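Local coordinates for protein Lys-gingipain catalytic subunit (Porphyromonas gingivalis, PDB 6I9A) that cleaves proteins after lysine as a calcium-binding cysteine protease of the peptidase C25 family and may act as a virulence factor in periodontal disease, at residues A[78-83]-A[114-119]; A[118-123]-A[358-363]. One frame throughout, in Å; residues are numbered along the deposited sequence. Where two conformers were deposited one is given.

How the contacts relate
Contacts 1 and 2 sit on the two sides of strand 117-121, and both are buried. Contact 1 joins it to strand 79-83 inside a parallel four-stranded sheet. Contact 2 joins it to 358-363, at the edge of the six-stranded mixed sheet. The first is regular, with four backbone hydrogen bonds and apolar side chains. The second has two direct backbone bonds, a water bridge and a turn rich in glycine. Phe119 takes part in both, with one ring face to each neighbour. Each contact also lies near a calcium site: Glu115 binds one ion in contact 1, and Ser122 of contact 2 lies beside the other site.

Contact 1 (A[78-83]-A[114-119]); sequences VFLALV and PEMYTF. With CA (calcium ion), chain G.
Strands 79-83 and 117-119 pair in parallel at one side of the four-stranded parallel sheet of the catalytic domain, with Phe79 opposite Tyr117, Leu80 opposite Thr118 and Ala81 opposite Phe119. Four backbone bonds alternate between them. Tyr117 N donates to Val78 O (2.9 Å), Leu80 N to Tyr117 O (2.8 Å), Phe119 N to Leu80 O (3.1 Å) and Leu82 N to Phe119 O (2.9 Å, 176°).

Phe79, Tyr117, Ala81 and Phe119 share one face. Phe79 CD1 meets the CB of Tyr117 at 3.6 Å, and the two rings lie oblique, their planes at 42°. The hydroxyl of Tyr117 is hydrogen-bonded to Asp8. The Phe119 ring is swung back over strand 79-83, because CG sits between the backbone N and the carbonyl carbon (chi1 58°). One ring face takes the CA of Ala81 in a CH-pi contact. Phe119 CZ meets the CB of Ala81 at 3.5 Å. Phe79 CD1 comes to the edge of this ring, near its plane.

On the other face Leu80 and Thr118 lie side by side, pointing the same way. The CB and CD2 of Leu80 both touch Thr118 OG1, which bonds to Met116 O (3.3 Å) from above the carbonyl plane. Met116 CB packs on Leu80 CB at 4.1 Å. Helix 56-72 packs here through Ile63.

Glu115 holds a calcium ion through OE1 and OE2, with Asp109, Asp111, the carbonyl of Phe113 and two waters; OE2 also takes a bond from Val108 N. Strand 79-83 thus divides its backbone bonds between strands 117-121 and 14-20, while the calcium carboxylate lies beyond the pair.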
# COMPACT_ATOMS: atom_id res chain seq x y z
N VAL A 78 -2.00 13.53 1.73
CA VAL A 78 -2.60 12.36 1.08
C VAL A 78 -2.33 11.12 1.95
O VAL A 78 -3.23 10.32 2.18
CB VAL A 78 -1.97 12.22 -0.34
CG1 VAL A 78 -2.44 10.91 -0.98
CG2 VAL A 78 -2.36 13.45 -1.21
N PHE A 79 -1.07 10.94 2.33
CA PHE A 79 -0.63 9.82 3.13
C PHE A 79 -0.26 10.22 4.52
O PHE A 79 0.29 11.31 4.76
CB PHE A 79 0.63 9.17 2.53
CG PHE A 79 0.41 8.49 1.20
CD1 PHE A 79 -0.17 7.22 1.13
CD2 PHE A 79 0.77 9.12 0.00
CE1 PHE A 79 -0.38 6.60 -0.11
CE2 PHE A 79 0.57 8.50 -1.22
CZ PHE A 79 -0.05 7.27 -1.27
N LEU A 80 -0.48 9.29 5.45
CA LEU A 80 -0.01 9.32 6.82
C LEU A 80 0.84 8.08 7.04
O LEU A 80 0.33 6.98 7.03
CB LEU A 80 -1.20 9.39 7.80
CG LEU A 80 -0.82 9.23 9.27
CD1 LEU A 80 0.07 10.39 9.77
CD2 LEU A 80 -2.09 9.14 10.14
N ALA A 81 2.16 8.28 7.26
CA ALA A 81 3.09 7.20 7.53
C ALA A 81 3.43 7.17 9.01
O ALA A 81 3.96 8.14 9.55
CB ALA A 81 4.36 7.40 6.73
N LEU A 82 3.06 6.10 9.69
CA LEU A 82 3.38 5.88 11.10
C LEU A 82 4.57 4.97 11.14
O LEU A 82 4.56 3.89 10.54
CB LEU A 82 2.17 5.23 11.83
CG LEU A 82 0.85 5.97 11.68
CD1 LEU A 82 -0.28 5.16 12.34
CD2 LEU A 82 0.95 7.38 12.32
N VAL A 83 5.65 5.40 11.80
CA VAL A 83 6.89 4.62 11.84
C VAL A 83 7.18 4.20 13.27
O VAL A 83 7.47 5.06 14.13
CB VAL A 83 8.06 5.42 11.22
CG1 VAL A 83 9.32 4.58 11.22
CG2 VAL A 83 7.69 5.88 9.82
N PRO A 114 -11.42 7.30 6.72
CA PRO A 114 -10.18 8.08 6.84
C PRO A 114 -10.11 9.29 5.95
O PRO A 114 -10.64 9.28 4.82
CB PRO A 114 -9.09 7.08 6.40
CG PRO A 114 -9.71 5.73 6.64
CD PRO A 114 -11.17 5.91 6.29
N GLU A 115 -9.38 10.31 6.41
CA GLU A 115 -9.02 11.50 5.60
C GLU A 115 -7.73 11.31 4.85
O GLU A 115 -7.47 12.09 3.93
CB GLU A 115 -8.91 12.73 6.52
CG GLU A 115 -10.23 13.50 6.62
CD GLU A 115 -11.40 12.64 7.06
OE1 GLU A 115 -12.21 12.28 6.17
OE2 GLU A 115 -11.50 12.30 8.26
N MET A 116 -6.89 10.33 5.27
CA MET A 116 -5.58 10.09 4.71
C MET A 116 -5.37 8.60 4.54
O MET A 116 -5.84 7.83 5.39
CB MET A 116 -4.49 10.62 5.66
CG MET A 116 -4.48 12.15 5.79
SD MET A 116 -3.54 12.74 7.23
CE MET A 116 -4.73 12.36 8.56
N TYR A 117 -4.58 8.20 3.55
CA TYR A 117 -4.15 6.81 3.43
C TYR A 117 -3.07 6.54 4.44
O TYR A 117 -1.99 7.15 4.37
CB TYR A 117 -3.58 6.58 2.03
CG TYR A 117 -4.56 6.34 0.91
CD1 TYR A 117 -5.83 5.79 1.16
CD2 TYR A 117 -4.19 6.54 -0.41
CE1 TYR A 117 -6.68 5.47 0.10
CE2 TYR A 117 -5.04 6.23 -1.47
CZ TYR A 117 -6.28 5.68 -1.20
OH TYR A 117 -7.15 5.37 -2.23
N THR A 118 -3.34 5.68 5.41
CA THR A 118 -2.48 5.44 6.54
C THR A 118 -1.85 4.09 6.47
O THR A 118 -2.52 3.08 6.19
CB THR A 118 -3.32 5.60 7.82
OG1 THR A 118 -3.85 6.94 7.83
CG2 THR A 118 -2.53 5.39 9.09
N PHE A 119 -0.56 4.02 6.79
CA PHE A 119 0.15 2.75 6.87
C PHE A 119 1.14 2.85 8.00
O PHE A 119 1.54 3.95 8.41
CB PHE A 119 0.82 2.39 5.54
CG PHE A 119 1.80 3.43 5.03
CD1 PHE A 119 3.14 3.39 5.40
CD2 PHE A 119 1.39 4.42 4.12
CE1 PHE A 119 4.05 4.29 4.88
CE2 PHE A 119 2.31 5.34 3.64
CZ PHE A 119 3.62 5.26 4.00
CA CA G . -13.65 11.09 7.78
O HOH W 1 -14.96 11.13 5.79
O HOH W 2 -13.36 10.64 10.15

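Contact 2 (A[118-123]-A[358-363]); sequences TFRMSA and HVLGDG
Phe119 lays one ring face over the turn that ends strand 358-361, with Gly363 N 3.3 Å from its CG. Asp362 OD1 lies over the same face, 3.5 Å from Phe119 CZ, the ring and carboxylate planes 30° apart. Gly363 lacks a CB where Phe119 CB already stands, and its backbone lies against the ring. The acid is held by Ser364 at OD1 and by Lys35 and Trp31 at OD2.

Val359 packs its CG1 on Phe119 CB at 3.7 Å. Its carbonyl accepts Arg120 N (3.0 Å, 155°). Arg120 O then accepts Gly361 N at 2.9 Å, from a donor above the carbonyl plane. A water joins Thr118 O to Val359 N where the strands part. At the backbone angles of Gly361, a CB would jam against Leu360 O, which calls for glycine.

Leu360 runs beside Arg120, its CD2 4.1 Å from Arg120 CD and 4.0 Å from Ser122 CB. With CG anti to the backbone N (chi1 175°), Arg120 carries its guanidinium to a salt bridge with Asp102 and the carbonyls of Gly84 and Ile89. Ser122 OG is bonded to Glu263, a calcium ligand.

Met121, centre of an inverse gamma turn, bends so that SD lies 3.4 Å from Gly361 C and beside Asp362 CB. A single bridge, Arg120 with Leu360, links edge strands of two sheets, consistent with the two packed alpha/beta subdomains of a gingipain catalytic domain.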
# COMPACT_ATOMS: atom_id res chain seq x y z
N THR A 118 -3.34 5.68 5.41
CA THR A 118 -2.48 5.44 6.54
C THR A 118 -1.85 4.09 6.47
O THR A 118 -2.52 3.08 6.19
CB THR A 118 -3.32 5.60 7.82
OG1 THR A 118 -3.85 6.94 7.83
CG2 THR A 118 -2.53 5.39 9.09
N PHE A 119 -0.56 4.02 6.79
CA PHE A 119 0.15 2.75 6.87
C PHE A 119 1.14 2.85 8.00
O PHE A 119 1.54 3.95 8.41
CB PHE A 119 0.82 2.39 5.54
CG PHE A 119 1.80 3.43 5.03
CD1 PHE A 119 3.14 3.39 5.40
CD2 PHE A 119 1.39 4.42 4.12
CE1 PHE A 119 4.05 4.29 4.88
CE2 PHE A 119 2.31 5.34 3.64
CZ PHE A 119 3.62 5.26 4.00
N ARG A 120 1.58 1.69 8.47
CA ARG A 120 2.49 1.61 9.60
C ARG A 120 3.71 0.79 9.25
O ARG A 120 3.61 -0.40 8.94
CB ARG A 120 1.79 1.05 10.85
CG ARG A 120 2.72 0.82 12.05
CD ARG A 120 2.00 0.18 13.21
NE ARG A 120 1.04 1.08 13.86
CZ ARG A 120 1.23 1.60 15.07
NH1 ARG A 120 2.43 1.50 15.69
NH2 ARG A 120 0.25 2.25 15.67
N MET A 121 4.89 1.44 9.27
CA MET A 121 6.18 0.79 9.13
C MET A 121 6.54 0.34 10.52
O MET A 121 7.22 1.06 11.27
CB MET A 121 7.19 1.79 8.55
CG MET A 121 6.73 2.42 7.23
SD MET A 121 7.10 1.39 5.80
CE MET A 121 8.69 1.92 5.59
N SER A 122 6.04 -0.82 10.94
CA SER A 122 6.24 -1.30 12.31
C SER A 122 7.58 -2.02 12.43
O SER A 122 7.81 -3.04 11.76
CB SER A 122 5.11 -2.24 12.72
OG SER A 122 5.43 -2.65 14.04
N ALA A 123 8.44 -1.50 13.31
CA ALA A 123 9.76 -2.06 13.53
C ALA A 123 10.06 -2.00 15.01
O ALA A 123 9.62 -1.06 15.68
CB ALA A 123 10.80 -1.25 12.76
N HIS A 358 -5.58 -3.08 8.03
CA HIS A 358 -4.41 -2.21 8.09
C HIS A 358 -3.43 -2.55 7.02
O HIS A 358 -3.34 -3.70 6.59
CB HIS A 358 -3.70 -2.42 9.46
CG HIS A 358 -4.47 -1.84 10.62
ND1 HIS A 358 -5.57 -2.48 11.15
CD2 HIS A 358 -4.30 -0.66 11.28
CE1 HIS A 358 -6.03 -1.67 12.12
NE2 HIS A 358 -5.30 -0.56 12.22
N VAL A 359 -2.60 -1.53 6.69
CA VAL A 359 -1.38 -1.73 5.94
C VAL A 359 -0.21 -1.70 6.93
O VAL A 359 -0.03 -0.71 7.66
CB VAL A 359 -1.16 -0.67 4.85
CG1 VAL A 359 0.19 -0.93 4.14
CG2 VAL A 359 -2.30 -0.65 3.81
N LEU A 360 0.62 -2.75 6.88
CA LEU A 360 1.93 -2.82 7.55
C LEU A 360 2.98 -2.80 6.42
O LEU A 360 2.78 -3.39 5.35
CB LEU A 360 2.06 -4.07 8.41
CG LEU A 360 1.15 -4.01 9.66
CD1 LEU A 360 0.87 -5.41 10.22
CD2 LEU A 360 1.80 -3.12 10.74
N GLY A 361 4.07 -2.08 6.65
CA GLY A 361 4.98 -1.79 5.55
C GLY A 361 4.48 -0.58 4.77
O GLY A 361 3.75 0.25 5.30
N ASP A 362 4.93 -0.41 3.52
CA ASP A 362 4.76 0.87 2.84
C ASP A 362 3.54 0.88 1.93
O ASP A 362 3.53 0.36 0.81
CB ASP A 362 6.04 1.18 2.06
CG ASP A 362 6.04 2.57 1.43
OD1 ASP A 362 4.98 3.25 1.46
OD2 ASP A 362 7.12 3.00 0.94
N GLY A 363 2.49 1.54 2.42
CA GLY A 363 1.23 1.66 1.70
C GLY A 363 1.25 2.62 0.52
O GLY A 363 0.33 2.63 -0.31
O HOH W 3 -3.50 1.08 7.95